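Local coordinates for protein serine acetyltransferase (Entamoeba histolytica, PDB 3P47) that probably catalyses the transfer of an acetyl group to the hydroxyl of serine, and binds L-cysteine in a pocket between its subunits, at residues V204-M209 / R224-G229; G176-D181 / A192-W197. All blocks are in the same frame, centred on the assembly; numbering follows the deposited sequence.

How the interactions relate
After the N-terminal helices the chain winds into coils of parallel strands, consistent with a left-handed β-helix. Interaction 2 comes first: 176-181 meets 192-197 one coil later, closing a loop that includes strand 187-188. Interaction 1 follows, where 204-209 meets 224-229 across an excursion of fourteen residues without helix or strand. The two are in series, neither nested nor crossed, yet they touch. V228 N lies 2.7 Å from I193 O, a probable hydrogen bond that pairs strand 227-228 with 193-194, and L206 packs on I194. Each also reaches a cysteine site at a subunit interface: interaction 1 through R224 and H225, interaction 2 through D181.

Interaction 1: residues V204-M209 / R224-G229; sequences VTLGAM and RHPTVG. With CYS (cysteine), chain B.
L206 packs against P226 and V228 where the chain comes back from its long excursion. Its CD2 lies 3.7 Å from V228 CG2, the two side chains crossing at about a right angle; V228 presents this methyl by holding it anti to its own carbonyl carbon. P226 comes next, with CD 3.4 Å from G207 N, so the proline ring rests against the L206-G207 peptide. Beyond it, CD2 at the edge of the H225 ring sits 3.2 Å from G207 C, and the A208 methyl CB lies 3.5 Å from that same ring carbon. No hydrogen bond joins the two segments.

The far end of the imidazole reaches the bound cysteine. H225 NE2 gives a weak hydrogen bond to ligand O (3.1 Å), while ND1 is bonded to T191. R224, extended from CG to NE, donates from NE to that same O and from NH2 to OXT, both at 2.9 Å. NH2 also forms a salt bridge with E190, NH1 bonds the T222 carbonyl, and H225 CE1 lies over one guanidinium face, toward the rim. H210 and, from the second subunit, D116 and D181 also bond this ligand, at the subunit interface.

Strands 205-207 and 227-228 belong to different sheets of the β-helix. L206 turns inward among I194, I234 and V240, its backbone bonded to V187 and G189, in and just after strand 187-188; P226 leans on V240 of strand 239-241.

Interaction 2: residues G176-D181 / A192-W197; sequences GHFFID and AIIGEW. With CYS (cysteine), chain C.
H177 and W197 each set the ring anti to the carbonyl carbon, with chi1 at -63° and -83°, and this lays the imidazole over the indole. Both residues have left-handed helical backbone angles, one at each of two successive corners of the coil, so the rings are offered from equivalent places. They form an offset stack on the five-membered ring of W197, centroids 4.2 Å apart and planes 12° from parallel. H177 CB completes it as a CH-pi contact, 3.5 Å from that ring's centroid and almost on its normal. W197 is also stacked with Y231, and A111 of helix 84-115 touches both H177 and W197.

E196 holds CG anti to its backbone N and then bends at chi2, which folds the carboxylate back to G176. OE2 takes a weak hydrogen bond from G176 N at 3.2 Å. The backbone is tied more firmly: W197 N donates to G176 O at 3.1 Å, in the carbonyl plane. A water 3.0 Å from G176 O and 2.9 Å from G195 O donates to both carbonyls, joining two acceptors that cannot bond each other. Deeper in, F178 CE1 meets I194 CG2 at 4.3 Å, and F178 also packs on V135 and R139 of helix 130-146.

At the end of 176-181, D181 OD2 accepts a hydrogen bond from the amino N of a bound cysteine at 2.6 Å. D116 of the same chain also bonds this ligand, as do H210 and R224 of the third subunit.

Chemically, then, the corner combines one well-aligned backbone hydrogen bond, a bridging water, a ring stack and a weak carboxylate bond, while the same segment supplies an acidic acceptor for what is probably the ammonium group of a cysteine held between two chains.

Interaction 1: residues V204-M209 / R224-G229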
loop_
_atom_site.group_PDB
_atom_site.type_symbol
_atom_site.label_atom_id
_atom_site.label_comp_id
_atom_site.label_asym_id
_atom_site.label_seq_id
_atom_site.Cartn_x
_atom_site.Cartn_y
_atom_site.Cartn_z
ATOM N N VAL A 204 -0.580 9.763 9.503
ATOM C CA VAL A 204 0.142 10.887 10.104
ATOM C C VAL A 204 1.254 11.383 9.170
ATOM O O VAL A 204 2.040 10.586 8.636
ATOM C CB VAL A 204 0.743 10.489 11.472
ATOM C CG1 VAL A 204 1.850 11.445 11.898
ATOM C CG2 VAL A 204 -0.333 10.392 12.547
ATOM N N THR A 205 1.360 12.691 9.009
ATOM C CA THR A 205 2.493 13.283 8.277
ATOM C C THR A 205 3.327 14.099 9.254
ATOM O O THR A 205 2.776 14.920 9.985
ATOM C CB THR A 205 2.029 14.219 7.112
ATOM O OG1 THR A 205 1.516 13.432 6.017
ATOM C CG2 THR A 205 3.225 15.048 6.562
ATOM N N LEU A 206 4.637 13.865 9.238
ATOM C CA LEU A 206 5.611 14.759 9.890
ATOM C C LEU A 206 6.441 15.215 8.708
ATOM O O LEU A 206 7.394 14.544 8.297
ATOM C CB LEU A 206 6.455 13.960 10.896
ATOM C CG LEU A 206 5.738 13.579 12.199
ATOM C CD1 LEU A 206 6.545 12.620 13.053
ATOM C CD2 LEU A 206 5.440 14.847 13.021
ATOM N N GLY A 207 6.032 16.319 8.101
ATOM C CA GLY A 207 6.463 16.550 6.730
ATOM C C GLY A 207 6.418 17.999 6.358
ATOM O O GLY A 207 6.606 18.851 7.209
ATOM N N ALA A 208 6.212 18.253 5.066
ATOM C CA ALA A 208 6.110 19.606 4.551
ATOM C C ALA A 208 5.261 19.551 3.282
ATOM O O ALA A 208 5.157 18.491 2.625
ATOM C CB ALA A 208 7.506 20.166 4.224
ATOM N N MET A 209 4.678 20.696 2.951
ATOM C CA MET A 209 3.985 20.909 1.686
ATOM C C MET A 209 4.614 22.113 0.995
ATOM O O MET A 209 4.995 23.066 1.660
ATOM C CB MET A 209 2.566 21.329 1.964
ATOM C CG MET A 209 1.678 20.348 2.592
ATOM S SD MET A 209 0.065 21.097 2.391
ATOM C CE MET A 209 0.134 22.579 3.412
ATOM N N ARG A 224 13.381 21.465 7.114
ATOM C CA ARG A 224 12.086 21.908 6.642
ATOM C C ARG A 224 10.946 21.024 7.130
ATOM O O ARG A 224 9.804 21.281 6.785
ATOM C CB ARG A 224 12.065 22.010 5.096
ATOM C CG ARG A 224 12.284 20.665 4.395
ATOM C CD ARG A 224 12.626 20.790 2.913
ATOM N NE ARG A 224 12.700 19.446 2.305
ATOM C CZ ARG A 224 13.762 18.637 2.350
ATOM N NH1 ARG A 224 14.882 18.993 2.991
ATOM N NH2 ARG A 224 13.702 17.427 1.780
ATOM N N HIS A 225 11.253 20.011 7.948
ATOM C CA HIS A 225 10.225 19.119 8.526
ATOM C C HIS A 225 10.249 19.215 10.060
ATOM O O HIS A 225 11.201 19.752 10.634
ATOM C CB HIS A 225 10.479 17.679 8.069
ATOM C CG HIS A 225 10.512 17.525 6.576
ATOM N ND1 HIS A 225 11.659 17.213 5.879
ATOM C CD2 HIS A 225 9.539 17.673 5.648
ATOM C CE1 HIS A 225 11.392 17.171 4.587
ATOM N NE2 HIS A 225 10.108 17.438 4.420
ATOM N N PRO A 226 9.221 18.690 10.742
ATOM C CA PRO A 226 9.179 19.026 12.185
ATOM C C PRO A 226 10.241 18.340 13.062
ATOM O O PRO A 226 10.820 17.318 12.693
ATOM C CB PRO A 226 7.761 18.602 12.604
ATOM C CG PRO A 226 6.984 18.429 11.267
ATOM C CD PRO A 226 8.032 17.908 10.329
ATOM N N THR A 227 10.487 18.900 14.238
ATOM C CA THR A 227 11.311 18.212 15.240
ATOM C C THR A 227 10.368 17.900 16.382
ATOM O O THR A 227 9.644 18.787 16.836
ATOM C CB THR A 227 12.500 19.104 15.722
ATOM O OG1 THR A 227 13.486 19.189 14.681
ATOM C CG2 THR A 227 13.173 18.513 16.993
ATOM N N VAL A 228 10.356 16.642 16.811
ATOM C CA VAL A 228 9.383 16.114 17.777
ATOM C C VAL A 228 10.197 15.621 18.978
ATOM O O VAL A 228 11.182 14.929 18.808
ATOM C CB VAL A 228 8.555 14.958 17.142
ATOM C CG1 VAL A 228 7.592 14.342 18.114
ATOM C CG2 VAL A 228 7.785 15.426 15.882
ATOM N N GLY A 229 9.764 15.978 20.188
ATOM C CA GLY A 229 10.491 15.618 21.404
ATOM C C GLY A 229 10.179 14.200 21.837
ATOM O O GLY A 229 9.924 13.326 20.991
HETATM N N CYS B . 8.976 15.644 -0.496
HETATM C CA CYS B . 8.858 17.041 0.022
HETATM C C CYS B . 10.063 17.423 0.900
HETATM O O CYS B . 10.086 18.479 1.488
HETATM C CB CYS B . 7.568 17.152 0.826
HETATM S SG CYS B . 7.781 16.213 2.272
HETATM O OXT CYS B . 11.019 16.675 1.052
#

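Interaction 2: residues G176-D181 / A192-W197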
loop_
_atom_site.group_PDB
_atom_site.type_symbol
_atom_site.label_atom_id
_atom_site.label_comp_id
_atom_site.label_asym_id
_atom_site.label_seq_id
_atom_site.Cartn_x
_atom_site.Cartn_y
_atom_site.Cartn_z
ATOM N N GLY A 176 14.935 5.582 19.860
ATOM C CA GLY A 176 14.308 4.290 20.217
ATOM C C GLY A 176 12.904 4.325 20.807
ATOM O O GLY A 176 12.300 5.385 20.961
ATOM N N HIS A 177 12.434 3.145 21.194
ATOM C CA HIS A 177 11.069 2.947 21.655
ATOM C C HIS A 177 10.109 3.603 20.698
ATOM O O HIS A 177 9.190 4.364 21.119
ATOM C CB HIS A 177 10.906 3.519 23.068
ATOM C CG HIS A 177 11.771 2.821 24.094
ATOM N ND1 HIS A 177 11.373 1.666 24.745
ATOM C CD2 HIS A 177 12.994 3.125 24.581
ATOM C CE1 HIS A 177 12.311 1.290 25.598
ATOM N NE2 HIS A 177 13.320 2.147 25.505
ATOM N N PHE A 178 10.347 3.365 19.398
ATOM C CA PHE A 178 9.533 3.974 18.364
ATOM C C PHE A 178 8.449 2.983 17.920
ATOM O O PHE A 178 8.734 1.800 17.736
ATOM C CB PHE A 178 10.437 4.361 17.151
ATOM C CG PHE A 178 9.711 5.058 16.033
ATOM C CD1 PHE A 178 9.028 6.247 16.261
ATOM C CD2 PHE A 178 9.791 4.569 14.728
ATOM C CE1 PHE A 178 8.347 6.889 15.209
ATOM C CE2 PHE A 178 9.101 5.207 13.661
ATOM C CZ PHE A 178 8.416 6.376 13.891
ATOM N N PHE A 179 7.230 3.483 17.727
ATOM C CA PHE A 179 6.121 2.637 17.296
ATOM C C PHE A 179 5.212 3.392 16.341
ATOM O O PHE A 179 4.693 4.446 16.687
ATOM C CB PHE A 179 5.337 2.141 18.521
ATOM C CG PHE A 179 4.107 1.276 18.198
ATOM C CD1 PHE A 179 4.172 0.272 17.252
ATOM C CD2 PHE A 179 2.944 1.419 18.955
ATOM C CE1 PHE A 179 3.046 -0.554 16.985
ATOM C CE2 PHE A 179 1.815 0.584 18.726
ATOM C CZ PHE A 179 1.892 -0.387 17.734
ATOM N N ILE A 180 5.036 2.819 15.145
ATOM C CA ILE A 180 3.951 3.195 14.211
ATOM C C ILE A 180 2.926 2.054 14.260
ATOM O O ILE A 180 3.243 0.923 13.913
ATOM C CB ILE A 180 4.465 3.322 12.746
ATOM C CG1 ILE A 180 5.543 4.429 12.641
ATOM C CG2 ILE A 180 3.233 3.558 11.776
ATOM C CD1 ILE A 180 6.442 4.325 11.344
ATOM N N ASP A 181 1.706 2.388 14.683
ATOM C CA ASP A 181 0.583 1.459 14.681
ATOM C C ASP A 181 -0.248 1.673 13.446
ATOM O O ASP A 181 -0.576 2.817 13.125
ATOM C CB ASP A 181 -0.310 1.678 15.912
ATOM C CG ASP A 181 -1.194 0.467 16.198
ATOM O OD1 ASP A 181 -1.075 -0.545 15.483
ATOM O OD2 ASP A 181 -1.985 0.520 17.145
ATOM N N ALA A 192 13.043 15.428 9.201
ATOM C CA ALA A 192 12.331 15.172 10.464
ATOM C C ALA A 192 13.263 14.683 11.580
ATOM O O ALA A 192 14.204 13.919 11.342
ATOM C CB ALA A 192 11.185 14.176 10.198
ATOM N N ILE A 193 12.994 15.113 12.818
ATOM C CA ILE A 193 13.734 14.592 13.981
ATOM C C ILE A 193 12.716 14.157 14.983
ATOM O O ILE A 193 11.830 14.941 15.341
ATOM C CB ILE A 193 14.656 15.689 14.629
ATOM C CG1 ILE A 193 15.611 16.287 13.617
ATOM C CG2 ILE A 193 15.436 15.148 15.841
ATOM C CD1 ILE A 193 16.504 15.348 12.954
ATOM N N ILE A 194 12.821 12.898 15.426
ATOM C CA ILE A 194 11.836 12.356 16.325
ATOM C C ILE A 194 12.559 11.766 17.562
ATOM O O ILE A 194 13.501 10.967 17.445
ATOM C CB ILE A 194 11.002 11.247 15.614
ATOM C CG1 ILE A 194 10.280 11.821 14.393
ATOM C CG2 ILE A 194 10.135 10.529 16.655
ATOM C CD1 ILE A 194 9.568 10.766 13.536
ATOM N N GLY A 195 12.103 12.164 18.737
ATOM C CA GLY A 195 12.718 11.731 19.992
ATOM C C GLY A 195 12.259 10.346 20.413
ATOM O O GLY A 195 11.704 9.585 19.605
ATOM N N GLU A 196 12.463 10.033 21.697
ATOM C CA GLU A 196 12.227 8.691 22.233
ATOM C C GLU A 196 10.730 8.487 22.513
ATOM O O GLU A 196 9.988 9.450 22.779
ATOM C CB GLU A 196 13.029 8.504 23.549
ATOM C CG GLU A 196 13.256 7.052 23.980
ATOM C CD GLU A 196 14.467 6.355 23.343
ATOM O OE1 GLU A 196 14.584 5.115 23.501
ATOM O OE2 GLU A 196 15.301 7.018 22.690
ATOM N N TRP A 197 10.287 7.229 22.475
ATOM C CA TRP A 197 8.885 6.923 22.816
ATOM C C TRP A 197 7.910 7.764 21.997
ATOM O O TRP A 197 6.968 8.387 22.538
ATOM C CB TRP A 197 8.637 7.131 24.326
ATOM C CG TRP A 197 9.052 5.948 25.137
ATOM C CD1 TRP A 197 10.164 5.828 25.912
ATOM C CD2 TRP A 197 8.340 4.721 25.249
ATOM N NE1 TRP A 197 10.195 4.583 26.507
ATOM C CE2 TRP A 197 9.071 3.893 26.127
ATOM C CE3 TRP A 197 7.117 4.251 24.719
ATOM C CZ2 TRP A 197 8.659 2.596 26.453
ATOM C CZ3 TRP A 197 6.711 2.945 25.030
ATOM C CH2 TRP A 197 7.483 2.143 25.906
HETATM N N CYS C . -3.987 -1.163 17.558
HETATM C CA CYS C . -4.702 -0.388 18.617
HETATM C C CYS C . -5.856 -1.200 19.233
HETATM O O CYS C . -6.608 -0.692 20.032
HETATM C CB CYS C . -5.239 0.897 17.997
HETATM S SG CYS C . -6.516 0.448 16.909
HETATM O OXT CYS C . -6.066 -2.365 18.926
HETATM O O HOH W 1 10.456 7.013 19.185
#